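Local coordinates for bifunctional protein FolD (Thermus thermophilus, PDB 6V6Y) that probably oxidises 5,10-methylenetetrahydrofolate to 5,10-methenyltetrahydrofolate with NADP(+), then hydrolyses that product to 10-formyltetrahydrofolate, at residues L153-R163 with L175-H186; T196-A205 with E215-V226. One frame throughout, in Å; residues are numbered along the deposited sequence.

Interaction 1. Residues L153-R163 with L175-H186; sequences LRGKEVVVVGR and LLREDATVTLAH. With NAP (NADP nicotinamide-adenine-dinucleotide phosphate), chain B.
With chi1 of 57° in Arg-163 and 47° in His-186, each CG is set between its own backbone N and carbonyl carbon, and the arginine chain runs extended from CG to NE; together these lay the guanidinium flat on the imidazole. This stack lies at the cofactor end of a beta-alpha-beta crossover in the Rossmann-type NADP-binding domain, built from strand 157-161, helix 168-177 and strand 181-185. The two planes are 17° apart, and Arg-163 CZ sits over the centre of the His-186 ring. The guanidinium edge is turned to the 2'-phosphate of NADP, the group that distinguishes this cofactor from NAD: Arg-163 NH2 donates to NADP O2X at 2.6 Å, and Arg-163 NE donates to NADP O1X at 3.0 Å and more weakly to O2X. Ring on a face and phosphate at the edge together fix the guanidinium's rotation. Asp-179 of the second subunit adds a salt bridge to Arg-163 NH1, while His-186 is hydrogen-bonded through ND1 to Lys-188 N and through NE2 to Ala-180 O of that subunit. Close by, Gly-162 CA passes 3.6 Å from the ribose oxygen O4B of NADP.

Behind this site the strands run parallel in an unbroken ladder, from Thr-181 N bonded to Lys-156 O up to Gly-162 N bonded to Ala-185 O. On the face carrying Val-158 and Val-160, Leu-175 from the helix comes down on both: its CD1 is 3.6 Å from Val-158 CG1 and 3.7 Å from Val-160 CG2. Ala-180 CB meets the other branch of Val-158, CG2, at 3.7 Å. Asp-179 is the C-prime residue of the Schellman motif ending the helix, and its carbonyl O takes the N-H of Gly-155, in the type II turn 153-156, from above the carbonyl plane at 2.8 Å.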
loop_
_atom_site.group_PDB
_atom_site.type_symbol
_atom_site.label_atom_id
_atom_site.label_comp_id
_atom_site.label_asym_id
_atom_site.label_seq_id
_atom_site.Cartn_x
_atom_site.Cartn_y
_atom_site.Cartn_z
ATOM N N LEU A 153 3.911 5.604 -18.675
ATOM C CA LEU A 153 4.167 5.935 -17.276
ATOM C C LEU A 153 5.493 5.393 -16.756
ATOM O O LEU A 153 5.947 5.840 -15.692
ATOM C CB LEU A 153 3.021 5.418 -16.406
ATOM C CG LEU A 153 1.666 6.102 -16.620
ATOM C CD1 LEU A 153 0.523 5.306 -15.964
ATOM C CD2 LEU A 153 1.698 7.524 -16.119
ATOM N N ARG A 154 6.109 4.445 -17.477
ATOM C CA ARG A 154 7.392 3.864 -17.093
ATOM C C ARG A 154 8.460 4.942 -17.003
ATOM O O ARG A 154 8.741 5.632 -17.987
ATOM C CB ARG A 154 7.816 2.798 -18.106
ATOM C CG ARG A 154 6.831 1.617 -18.195
ATOM C CD ARG A 154 6.964 0.813 -19.500
ATOM N NE ARG A 154 7.006 1.691 -20.670
ATOM C CZ ARG A 154 7.689 1.428 -21.782
ATOM N NH1 ARG A 154 8.386 0.302 -21.884
ATOM N NH2 ARG A 154 7.682 2.294 -22.789
ATOM N N GLY A 155 9.057 5.083 -15.820
ATOM C CA GLY A 155 10.089 6.078 -15.625
ATOM C C GLY A 155 9.601 7.494 -15.429
ATOM O O GLY A 155 10.430 8.392 -15.241
ATOM N N LYS A 156 8.296 7.732 -15.431
ATOM C CA LYS A 156 7.787 9.087 -15.249
ATOM C C LYS A 156 7.811 9.501 -13.782
ATOM O O LYS A 156 7.537 8.703 -12.886
ATOM C CB LYS A 156 6.348 9.207 -15.774
ATOM C CG LYS A 156 6.201 9.178 -17.289
ATOM C CD LYS A 156 6.616 10.481 -17.951
ATOM C CE LYS A 156 6.252 10.451 -19.443
ATOM N NZ LYS A 156 6.842 9.240 -20.095
ATOM N N GLU A 157 8.094 10.774 -13.550
ATOM C CA GLU A 157 7.974 11.361 -12.224
ATOM C C GLU A 157 6.517 11.730 -11.983
ATOM O O GLU A 157 6.013 12.689 -12.575
ATOM C CB GLU A 157 8.864 12.591 -12.123
ATOM C CG GLU A 157 9.150 13.017 -10.724
ATOM C CD GLU A 157 10.622 13.262 -10.524
ATOM O OE1 GLU A 157 10.954 14.318 -9.948
ATOM O OE2 GLU A 157 11.437 12.417 -10.966
ATOM N N VAL A 158 5.833 10.976 -11.126
ATOM C CA VAL A 158 4.442 11.248 -10.784
ATOM C C VAL A 158 4.363 11.754 -9.350
ATOM O O VAL A 158 4.897 11.117 -8.428
ATOM C CB VAL A 158 3.565 9.998 -10.960
ATOM C CG1 VAL A 158 2.125 10.326 -10.630
ATOM C CG2 VAL A 158 3.705 9.452 -12.372
ATOM N N VAL A 159 3.693 12.895 -9.160
ATOM C CA VAL A 159 3.305 13.365 -7.832
ATOM C C VAL A 159 1.797 13.191 -7.661
ATOM O O VAL A 159 1.004 13.607 -8.517
ATOM C CB VAL A 159 3.727 14.823 -7.579
ATOM C CG1 VAL A 159 3.225 15.288 -6.208
ATOM C CG2 VAL A 159 5.250 14.972 -7.685
ATOM N N VAL A 160 1.413 12.545 -6.568
ATOM C CA VAL A 160 0.026 12.373 -6.169
ATOM C C VAL A 160 -0.174 13.220 -4.920
ATOM O O VAL A 160 0.545 13.041 -3.927
ATOM C CB VAL A 160 -0.274 10.890 -5.901
ATOM C CG1 VAL A 160 -1.700 10.680 -5.443
ATOM C CG2 VAL A 160 0.082 10.057 -7.131
ATOM N N VAL A 161 -1.100 14.176 -4.968
ATOM C CA VAL A 161 -1.369 15.025 -3.812
ATOM C C VAL A 161 -2.677 14.589 -3.179
ATOM O O VAL A 161 -3.749 14.732 -3.778
ATOM C CB VAL A 161 -1.405 16.517 -4.169
ATOM C CG1 VAL A 161 -1.445 17.348 -2.877
ATOM C CG2 VAL A 161 -0.189 16.917 -5.036
ATOM N N GLY A 162 -2.587 14.095 -1.947
ATOM C CA GLY A 162 -3.714 13.523 -1.249
ATOM C C GLY A 162 -3.428 12.061 -1.012
ATOM O O GLY A 162 -2.917 11.376 -1.905
ATOM N N ARG A 163 -3.738 11.561 0.176
ATOM C CA ARG A 163 -3.325 10.216 0.541
ATOM C C ARG A 163 -4.492 9.425 1.119
ATOM O O ARG A 163 -4.326 8.651 2.067
ATOM C CB ARG A 163 -2.159 10.263 1.534
ATOM C CG ARG A 163 -2.497 11.042 2.784
ATOM C CD ARG A 163 -1.489 10.850 3.903
ATOM N NE ARG A 163 -1.695 11.895 4.899
ATOM C CZ ARG A 163 -1.009 12.017 6.030
ATOM N NH1 ARG A 163 -0.063 11.143 6.336
ATOM N NH2 ARG A 163 -1.280 13.021 6.855
ATOM N N LEU A 175 0.197 3.138 -9.764
ATOM C CA LEU A 175 1.246 3.764 -10.570
ATOM C C LEU A 175 2.578 3.032 -10.458
ATOM O O LEU A 175 3.334 2.975 -11.435
ATOM C CB LEU A 175 1.415 5.216 -10.174
ATOM C CG LEU A 175 0.212 6.077 -10.546
ATOM C CD1 LEU A 175 0.264 7.398 -9.763
ATOM C CD2 LEU A 175 0.173 6.306 -12.054
ATOM N N LEU A 176 2.893 2.465 -9.286
ATOM C CA LEU A 176 4.132 1.697 -9.173
ATOM C C LEU A 176 4.122 0.488 -10.084
ATOM O O LEU A 176 5.173 0.086 -10.604
ATOM C CB LEU A 176 4.363 1.225 -7.738
ATOM C CG LEU A 176 4.857 2.273 -6.766
ATOM C CD1 LEU A 176 4.596 1.724 -5.377
ATOM C CD2 LEU A 176 6.340 2.631 -7.005
ATOM N N ARG A 177 2.954 -0.125 -10.266
ATOM C CA ARG A 177 2.853 -1.251 -11.181
ATOM C C ARG A 177 3.107 -0.848 -12.626
ATOM O O ARG A 177 3.451 -1.709 -13.441
ATOM C CB ARG A 177 1.485 -1.898 -11.078
ATOM C CG ARG A 177 1.208 -2.596 -9.792
ATOM C CD ARG A 177 -0.094 -3.309 -9.994
ATOM N NE ARG A 177 -0.493 -4.039 -8.824
ATOM C CZ ARG A 177 -1.303 -5.088 -8.851
ATOM N NH1 ARG A 177 -1.795 -5.507 -9.999
ATOM N NH2 ARG A 177 -1.615 -5.719 -7.727
ATOM N N GLU A 178 2.930 0.429 -12.962
ATOM C CA GLU A 178 3.291 0.959 -14.273
ATOM C C GLU A 178 4.728 1.470 -14.314
ATOM O O GLU A 178 5.122 2.092 -15.311
ATOM C CB GLU A 178 2.336 2.091 -14.683
ATOM C CG GLU A 178 0.859 1.813 -14.463
ATOM C CD GLU A 178 0.334 0.667 -15.325
ATOM O OE1 GLU A 178 0.983 0.326 -16.333
ATOM O OE2 GLU A 178 -0.731 0.103 -14.986
ATOM N N ASP A 179 5.504 1.245 -13.242
ATOM C CA ASP A 179 6.921 1.599 -13.181
ATOM C C ASP A 179 7.149 3.103 -13.158
ATOM O O ASP A 179 8.217 3.579 -13.558
ATOM C CB ASP A 179 7.724 0.964 -14.325
ATOM C CG ASP A 179 7.858 -0.550 -14.172
ATOM O OD1 ASP A 179 7.632 -1.068 -13.052
ATOM O OD2 ASP A 179 8.196 -1.221 -15.169
ATOM N N ALA A 180 6.172 3.861 -12.668
ATOM C CA ALA A 180 6.390 5.273 -12.374
ATOM C C ALA A 180 7.203 5.446 -11.085
ATOM O O ALA A 180 7.201 4.584 -10.204
ATOM C CB ALA A 180 5.052 6.003 -12.223
ATOM N N THR A 181 7.883 6.592 -10.980
ATOM C CA THR A 181 8.442 7.063 -9.719
ATOM C C THR A 181 7.385 7.915 -9.027
ATOM O O THR A 181 6.939 8.924 -9.579
ATOM C CB THR A 181 9.721 7.874 -9.939
ATOM O OG1 THR A 181 10.727 7.045 -10.538
ATOM C CG2 THR A 181 10.240 8.434 -8.603
ATOM N N VAL A 182 6.975 7.516 -7.825
ATOM C CA VAL A 182 5.776 8.063 -7.206
ATOM C C VAL A 182 6.137 8.841 -5.952
ATOM O O VAL A 182 6.869 8.345 -5.093
ATOM C CB VAL A 182 4.758 6.959 -6.883
ATOM C CG1 VAL A 182 3.580 7.565 -6.149
ATOM C CG2 VAL A 182 4.292 6.295 -8.185
ATOM N N THR A 183 5.603 10.050 -5.841
ATOM C CA THR A 183 5.691 10.858 -4.635
ATOM C C THR A 183 4.276 11.019 -4.115
ATOM O O THR A 183 3.382 11.461 -4.863
ATOM C CB THR A 183 6.335 12.222 -4.924
ATOM O OG1 THR A 183 7.641 12.017 -5.452
ATOM C CG2 THR A 183 6.456 13.062 -3.672
ATOM N N LEU A 184 4.056 10.625 -2.859
ATOM C CA LEU A 184 2.785 10.861 -2.185
ATOM C C LEU A 184 2.940 12.100 -1.309
ATOM O O LEU A 184 3.724 12.102 -0.346
ATOM C CB LEU A 184 2.343 9.651 -1.365
ATOM C CG LEU A 184 1.361 8.673 -2.025
ATOM C CD1 LEU A 184 1.250 7.368 -1.242
ATOM C CD2 LEU A 184 -0.034 9.282 -2.210
ATOM N N ALA A 185 2.205 13.157 -1.651
ATOM C CA ALA A 185 2.173 14.390 -0.877
ATOM C C ALA A 185 0.797 14.555 -0.249
ATOM O O ALA A 185 -0.161 13.845 -0.586
ATOM C CB ALA A 185 2.539 15.600 -1.753
ATOM N N HIS A 186 0.698 15.483 0.690
ATOM C CA HIS A 186 -0.502 15.559 1.527
ATOM C C HIS A 186 -0.433 16.850 2.328
ATOM O O HIS A 186 0.461 17.683 2.122
ATOM C CB HIS A 186 -0.615 14.343 2.447
ATOM C CG HIS A 186 0.665 14.021 3.147
ATOM N ND1 HIS A 186 1.202 14.832 4.126
ATOM C CD2 HIS A 186 1.544 13.003 2.978
ATOM C CE1 HIS A 186 2.335 14.304 4.556
ATOM N NE2 HIS A 186 2.572 13.201 3.868
HETATM P PA NAP B . -9.762 13.072 1.707
HETATM O O1A NAP B . -11.078 13.663 2.037
HETATM O O2A NAP B . -9.460 11.914 2.576
HETATM O O5B NAP B . -8.616 14.197 1.814
HETATM C C5B NAP B . -7.797 14.455 0.696
HETATM C C4B NAP B . -6.337 14.603 1.106
HETATM O O4B NAP B . -5.808 15.802 0.576
HETATM C C3B NAP B . -6.140 14.651 2.612
HETATM O O3B NAP B . -5.690 13.393 3.059
HETATM C C2B NAP B . -5.115 15.750 2.857
HETATM O O2B NAP B . -3.889 15.253 3.349
HETATM C C1B NAP B . -4.897 16.384 1.487
HETATM N N9A NAP B . -5.085 17.846 1.561
HETATM C C8A NAP B . -6.248 18.503 1.873
HETATM N N7A NAP B . -6.012 19.834 1.839
HETATM C C5A NAP B . -4.718 20.038 1.506
HETATM C C6A NAP B . -3.968 21.195 1.332
HETATM N N6A NAP B . -4.529 22.389 1.500
HETATM N N1A NAP B . -2.636 21.098 0.984
HETATM C C2A NAP B . -2.062 19.856 0.811
HETATM N N3A NAP B . -2.814 18.711 0.985
HETATM C C4A NAP B . -4.122 18.798 1.332
HETATM O O3 NAP B . -9.721 12.661 0.151
HETATM P PN NAP B . -10.863 12.149 -0.861
HETATM O O1N NAP B . -11.828 11.328 -0.097
HETATM O O2N NAP B . -10.203 11.593 -2.064
HETATM O O5D NAP B . -11.579 13.532 -1.264
HETATM C C5D NAP B . -10.848 14.525 -1.947
HETATM C C4D NAP B . -11.681 15.121 -3.074
HETATM O O4D NAP B . -11.754 14.229 -4.173
HETATM C C3D NAP B . -13.105 15.391 -2.611
HETATM O O3D NAP B . -13.428 16.743 -2.829
HETATM C C2D NAP B . -13.977 14.512 -3.477
HETATM O O2D NAP B . -15.100 15.230 -3.927
HETATM C C1D NAP B . -13.083 14.151 -4.649
HETATM N N1N NAP B . -13.398 12.800 -5.147
HETATM C C2N NAP B . -13.799 12.649 -6.443
HETATM C C3N NAP B . -14.107 11.390 -6.940
HETATM C C7N NAP B . -14.440 11.227 -8.392
HETATM O O7N NAP B . -14.858 9.967 -8.862
HETATM N N7N NAP B . -14.328 12.278 -9.201
HETATM C C4N NAP B . -14.000 10.278 -6.115
HETATM C C5N NAP B . -13.589 10.443 -4.798
HETATM C C6N NAP B . -13.289 11.715 -4.323
HETATM P P2B NAP B . -3.729 14.754 4.875
HETATM O O1X NAP B . -4.299 13.362 5.014
HETATM O O2X NAP B . -2.259 14.727 5.218
HETATM O O3X NAP B . -4.458 15.695 5.804
HETATM O O HOH W 1 11.804 8.371 -12.738
#

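Interaction 2. Residues T196-A205 with E215-V226; sequences TRRAQVLVVA and EWVREGAIVVDV. With NAP (NADP nicotinamide-adenine-dinucleotide phosphate), chain B.
Leu-202 is gripped on both backbone polar atoms by the strand beside it, its N donating to Ile-222 O and its O accepting from Val-224 N at 2.7 Å. These are neighbouring parallel strands of the Rossmann-type sheet, 201-204 and 222-225, and the ladder continues to Val-226 N on Val-204 O. Val-203 and Val-224 lie side by side on one face, and Val-203 CG1 also reaches Val-226 CG2 at 3.8 Å. Past the strand ends the two segments line the cofactor: Ala-205 O is 3.4 Å from NADP C5B, and Val-226 O is 3.2 Å from C2N of the nicotinamide ring.

At the other end, arginines of both segments bond to backbone carbonyls of the other. Arg-218, its CG anti to the backbone N (chi1 -175°) and its chain extended, lies alongside Gln-200, whose CG rests on one guanidinium face. In the guanidinium plane, Arg-218 NH1 donates to Arg-198 O at 3.0 Å. Further out, Arg-197 NH1 donates to Glu-215 O at 3.1 Å. The turn 196-199 is held to Arg-218 by one water, which donates to Thr-196 O and Ala-199 O and accepts from Arg-218 N.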
loop_
_atom_site.group_PDB
_atom_site.type_symbol
_atom_site.label_atom_id
_atom_site.label_comp_id
_atom_site.label_asym_id
_atom_site.label_seq_id
_atom_site.Cartn_x
_atom_site.Cartn_y
_atom_site.Cartn_z
ATOM N N THR A 196 5.273 19.707 -6.118
ATOM C CA THR A 196 4.478 19.463 -7.321
ATOM C C THR A 196 5.208 19.905 -8.587
ATOM O O THR A 196 5.050 19.266 -9.633
ATOM C CB THR A 196 3.105 20.124 -7.212
ATOM O OG1 THR A 196 3.229 21.546 -7.084
ATOM C CG2 THR A 196 2.355 19.553 -6.016
ATOM N N ARG A 197 6.090 20.912 -8.491
ATOM C CA ARG A 197 6.809 21.406 -9.666
ATOM C C ARG A 197 7.682 20.338 -10.319
ATOM O O ARG A 197 8.068 20.494 -11.484
ATOM C CB ARG A 197 7.674 22.613 -9.285
ATOM C CG ARG A 197 7.024 23.971 -9.566
ATOM C CD ARG A 197 8.012 25.153 -9.416
ATOM N NE ARG A 197 8.542 25.288 -8.054
ATOM C CZ ARG A 197 7.971 26.005 -7.085
ATOM N NH1 ARG A 197 6.842 26.660 -7.312
ATOM N NH2 ARG A 197 8.531 26.063 -5.877
ATOM N N ARG A 198 8.012 19.263 -9.604
ATOM C CA ARG A 198 8.813 18.191 -10.180
ATOM C C ARG A 198 8.025 17.276 -11.100
ATOM O O ARG A 198 8.634 16.575 -11.923
ATOM C CB ARG A 198 9.417 17.332 -9.078
ATOM C CG ARG A 198 9.910 18.098 -7.867
ATOM C CD ARG A 198 10.352 17.116 -6.812
ATOM N NE ARG A 198 10.633 17.784 -5.554
ATOM C CZ ARG A 198 10.536 17.194 -4.362
ATOM N NH1 ARG A 198 10.166 15.912 -4.269
ATOM N NH2 ARG A 198 10.821 17.889 -3.267
ATOM N N ALA A 199 6.698 17.259 -10.969
ATOM C CA ALA A 199 5.887 16.219 -11.590
ATOM C C ALA A 199 5.782 16.418 -13.101
ATOM O O ALA A 199 5.383 17.488 -13.565
ATOM C CB ALA A 199 4.487 16.196 -10.968
ATOM N N GLN A 200 6.148 15.379 -13.859
ATOM C CA GLN A 200 5.715 15.261 -15.244
ATOM C C GLN A 200 4.245 14.863 -15.334
ATOM O O GLN A 200 3.545 15.282 -16.260
ATOM C CB GLN A 200 6.568 14.232 -15.981
ATOM C CG GLN A 200 8.069 14.477 -15.944
ATOM C CD GLN A 200 8.845 13.260 -16.438
ATOM O OE1 GLN A 200 8.850 12.202 -15.786
ATOM N NE2 GLN A 200 9.472 13.388 -17.611
ATOM N N VAL A 201 3.761 14.043 -14.399
ATOM C CA VAL A 201 2.333 13.767 -14.253
ATOM C C VAL A 201 1.957 14.177 -12.839
ATOM O O VAL A 201 2.567 13.703 -11.867
ATOM C CB VAL A 201 1.991 12.289 -14.523
ATOM C CG1 VAL A 201 0.483 12.023 -14.372
ATOM C CG2 VAL A 201 2.488 11.851 -15.903
ATOM N N LEU A 202 0.978 15.073 -12.722
ATOM C CA LEU A 202 0.510 15.577 -11.435
ATOM C C LEU A 202 -0.956 15.197 -11.258
ATOM O O LEU A 202 -1.802 15.559 -12.088
ATOM C CB LEU A 202 0.698 17.091 -11.357
ATOM C CG LEU A 202 0.225 17.773 -10.074
ATOM C CD1 LEU A 202 1.094 17.370 -8.883
ATOM C CD2 LEU A 202 0.245 19.269 -10.266
ATOM N N VAL A 203 -1.252 14.448 -10.197
ATOM C CA VAL A 203 -2.613 14.039 -9.872
ATOM C C VAL A 203 -2.999 14.687 -8.554
ATOM O O VAL A 203 -2.302 14.512 -7.549
ATOM C CB VAL A 203 -2.738 12.509 -9.769
ATOM C CG1 VAL A 203 -4.217 12.096 -9.672
ATOM C CG2 VAL A 203 -2.031 11.833 -10.943
ATOM N N VAL A 204 -4.119 15.410 -8.542
ATOM C CA VAL A 204 -4.526 16.183 -7.368
ATOM C C VAL A 204 -5.876 15.673 -6.879
ATOM O O VAL A 204 -6.869 15.732 -7.610
ATOM C CB VAL A 204 -4.581 17.688 -7.676
ATOM C CG1 VAL A 204 -4.897 18.483 -6.419
ATOM C CG2 VAL A 204 -3.254 18.166 -8.316
ATOM N N ALA A 205 -5.915 15.186 -5.619
ATOM C CA ALA A 205 -7.156 14.731 -4.968
ATOM C C ALA A 205 -7.184 15.248 -3.522
ATOM O O ALA A 205 -6.993 14.499 -2.565
ATOM C CB ALA A 205 -7.286 13.206 -5.014
ATOM N N GLU A 215 2.050 28.320 -10.959
ATOM C CA GLU A 215 3.424 28.295 -10.472
ATOM C C GLU A 215 3.771 26.959 -9.836
ATOM O O GLU A 215 4.958 26.615 -9.748
ATOM C CB GLU A 215 3.648 29.421 -9.462
ATOM C CG GLU A 215 3.680 30.798 -10.078
ATOM C CD GLU A 215 2.284 31.366 -10.291
ATOM O OE1 GLU A 215 1.322 30.869 -9.635
ATOM O OE2 GLU A 215 2.157 32.304 -11.124
ATOM N N TRP A 216 2.757 26.205 -9.388
ATOM C CA TRP A 216 2.968 24.875 -8.839
ATOM C C TRP A 216 3.262 23.829 -9.902
ATOM O O TRP A 216 3.627 22.702 -9.546
ATOM C CB TRP A 216 1.747 24.392 -8.064
ATOM C CG TRP A 216 1.209 25.280 -6.988
ATOM C CD1 TRP A 216 1.230 26.650 -6.936
ATOM C CD2 TRP A 216 0.504 24.844 -5.819
ATOM N NE1 TRP A 216 0.593 27.087 -5.797
ATOM C CE2 TRP A 216 0.141 25.999 -5.094
ATOM C CE3 TRP A 216 0.167 23.580 -5.301
ATOM C CZ2 TRP A 216 -0.543 25.933 -3.879
ATOM C CZ3 TRP A 216 -0.511 23.513 -4.096
ATOM C CH2 TRP A 216 -0.861 24.688 -3.398
ATOM N N VAL A 217 3.082 24.145 -11.181
ATOM C CA VAL A 217 3.036 23.126 -12.218
ATOM C C VAL A 217 4.252 23.256 -13.121
ATOM O O VAL A 217 4.598 24.357 -13.567
ATOM C CB VAL A 217 1.723 23.201 -13.020
ATOM C CG1 VAL A 217 1.645 22.059 -14.021
ATOM C CG2 VAL A 217 0.544 23.139 -12.071
ATOM N N ARG A 218 4.881 22.120 -13.396
ATOM C CA ARG A 218 5.964 22.039 -14.363
ATOM C C ARG A 218 5.461 22.287 -15.780
ATOM O O ARG A 218 4.414 21.769 -16.189
ATOM C CB ARG A 218 6.606 20.656 -14.284
ATOM C CG ARG A 218 7.822 20.456 -15.148
ATOM C CD ARG A 218 8.558 19.201 -14.704
ATOM N NE ARG A 218 9.542 18.783 -15.696
ATOM C CZ ARG A 218 10.322 17.719 -15.570
ATOM N NH1 ARG A 218 10.230 16.967 -14.484
ATOM N NH2 ARG A 218 11.189 17.400 -16.529
ATOM N N GLU A 219 6.239 23.047 -16.543
ATOM C CA GLU A 219 5.951 23.246 -17.959
ATOM C C GLU A 219 5.774 21.904 -18.668
ATOM O O GLU A 219 6.597 20.994 -18.522
ATOM C CB GLU A 219 7.088 24.052 -18.607
ATOM C CG GLU A 219 6.910 24.342 -20.094
ATOM C CD GLU A 219 5.756 25.313 -20.365
ATOM O OE1 GLU A 219 5.670 26.342 -19.646
ATOM O OE2 GLU A 219 4.932 25.047 -21.289
ATOM N N GLY A 220 4.681 21.780 -19.428
ATOM C CA GLY A 220 4.398 20.549 -20.155
ATOM C C GLY A 220 3.938 19.374 -19.311
ATOM O O GLY A 220 3.990 18.232 -19.777
ATOM N N ALA A 221 3.491 19.614 -18.083
ATOM C CA ALA A 221 3.041 18.519 -17.237
ATOM C C ALA A 221 1.677 18.020 -17.690
ATOM O O ALA A 221 0.884 18.762 -18.278
ATOM C CB ALA A 221 2.968 18.962 -15.779
ATOM N N ILE A 222 1.417 16.740 -17.426
ATOM C CA ILE A 222 0.080 16.159 -17.556
ATOM C C ILE A 222 -0.591 16.268 -16.193
ATOM O O ILE A 222 -0.104 15.693 -15.212
ATOM C CB ILE A 222 0.152 14.692 -18.010
ATOM C CG1 ILE A 222 1.087 14.537 -19.212
ATOM C CG2 ILE A 222 -1.246 14.110 -18.255
ATOM C CD1 ILE A 222 0.436 14.738 -20.532
ATOM N N VAL A 223 -1.696 17.004 -16.117
ATOM C CA VAL A 223 -2.355 17.308 -14.849
ATOM C C VAL A 223 -3.717 16.616 -14.818
ATOM O O VAL A 223 -4.563 16.848 -15.693
ATOM C CB VAL A 223 -2.490 18.823 -14.640
ATOM C CG1 VAL A 223 -3.227 19.111 -13.335
ATOM C CG2 VAL A 223 -1.102 19.479 -14.638
ATOM N N VAL A 224 -3.929 15.786 -13.794
ATOM C CA VAL A 224 -5.165 15.032 -13.585
ATOM C C VAL A 224 -5.834 15.564 -12.320
ATOM O O VAL A 224 -5.244 15.518 -11.238
ATOM C CB VAL A 224 -4.886 13.526 -13.476
ATOM C CG1 VAL A 224 -6.155 12.759 -13.178
ATOM C CG2 VAL A 224 -4.227 13.025 -14.765
ATOM N N ASP A 225 -7.060 16.066 -12.451
ATOM C CA ASP A 225 -7.751 16.789 -11.388
ATOM C C ASP A 225 -8.905 15.941 -10.865
ATOM O O ASP A 225 -9.967 15.873 -11.486
ATOM C CB ASP A 225 -8.243 18.129 -11.915
ATOM C CG ASP A 225 -8.798 19.035 -10.824
ATOM O OD1 ASP A 225 -8.973 18.593 -9.666
ATOM O OD2 ASP A 225 -9.063 20.214 -11.143
ATOM N N VAL A 226 -8.714 15.327 -9.698
ATOM C CA VAL A 226 -9.732 14.450 -9.116
ATOM C C VAL A 226 -10.748 15.217 -8.279
ATOM O O VAL A 226 -11.807 14.666 -7.944
ATOM C CB VAL A 226 -9.047 13.343 -8.279
ATOM C CG1 VAL A 226 -10.035 12.283 -7.814
ATOM C CG2 VAL A 226 -7.912 12.685 -9.081
HETATM P PA NAP B . -9.762 13.072 1.707
HETATM O O1A NAP B . -11.078 13.663 2.037
HETATM O O2A NAP B . -9.460 11.914 2.576
HETATM O O5B NAP B . -8.616 14.197 1.814
HETATM C C5B NAP B . -7.797 14.455 0.696
HETATM C C4B NAP B . -6.337 14.603 1.106
HETATM O O4B NAP B . -5.808 15.802 0.576
HETATM C C3B NAP B . -6.140 14.651 2.612
HETATM O O3B NAP B . -5.690 13.393 3.059
HETATM C C2B NAP B . -5.115 15.750 2.857
HETATM O O2B NAP B . -3.889 15.253 3.349
HETATM C C1B NAP B . -4.897 16.384 1.487
HETATM N N9A NAP B . -5.085 17.846 1.561
HETATM C C8A NAP B . -6.248 18.503 1.873
HETATM N N7A NAP B . -6.012 19.834 1.839
HETATM C C5A NAP B . -4.718 20.038 1.506
HETATM C C6A NAP B . -3.968 21.195 1.332
HETATM N N6A NAP B . -4.529 22.389 1.500
HETATM N N1A NAP B . -2.636 21.098 0.984
HETATM C C2A NAP B . -2.062 19.856 0.811
HETATM N N3A NAP B . -2.814 18.711 0.985
HETATM C C4A NAP B . -4.122 18.798 1.332
HETATM O O3 NAP B . -9.721 12.661 0.151
HETATM P PN NAP B . -10.863 12.149 -0.861
HETATM O O1N NAP B . -11.828 11.328 -0.097
HETATM O O2N NAP B . -10.203 11.593 -2.064
HETATM O O5D NAP B . -11.579 13.532 -1.264
HETATM C C5D NAP B . -10.848 14.525 -1.947
HETATM C C4D NAP B . -11.681 15.121 -3.074
HETATM O O4D NAP B . -11.754 14.229 -4.173
HETATM C C3D NAP B . -13.105 15.391 -2.611
HETATM O O3D NAP B . -13.428 16.743 -2.829
HETATM C C2D NAP B . -13.977 14.512 -3.477
HETATM O O2D NAP B . -15.100 15.230 -3.927
HETATM C C1D NAP B . -13.083 14.151 -4.649
HETATM N N1N NAP B . -13.398 12.800 -5.147
HETATM C C2N NAP B . -13.799 12.649 -6.443
HETATM C C3N NAP B . -14.107 11.390 -6.940
HETATM C C7N NAP B . -14.440 11.227 -8.392
HETATM O O7N NAP B . -14.858 9.967 -8.862
HETATM N N7N NAP B . -14.328 12.278 -9.201
HETATM C C4N NAP B . -14.000 10.278 -6.115
HETATM C C5N NAP B . -13.589 10.443 -4.798
HETATM C C6N NAP B . -13.289 11.715 -4.323
HETATM P P2B NAP B . -3.729 14.754 4.875
HETATM O O1X NAP B . -4.299 13.362 5.014
HETATM O O2X NAP B . -2.259 14.727 5.218
HETATM O O3X NAP B . -4.458 15.695 5.804
HETATM O O HOH W 2 3.913 19.525 -12.290
#

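From the N terminus, interaction 1 comes first: the chain leaves 153-163, runs into helix 168-177, whose last residues open 175-186, and closes a loop as 181-185 comes back beside the first strand. Helix 192-196 then leads into interaction 2, where 196-205 is joined to 215-226 after a short connection with no alpha-helix or strand. The two loops follow in series, neither nesting nor crossing. In space they adjoin: Val-161 N bonds to Val-203 O, and Gln-200 OE1 takes Glu-157 N. The four strands are thus neighbours in one parallel sheet, in the order 222-225, 201-204, 157-161, 181-185, with NADP at their C-terminal ends, and 181-185 continues it into the second subunit through an antiparallel ladder.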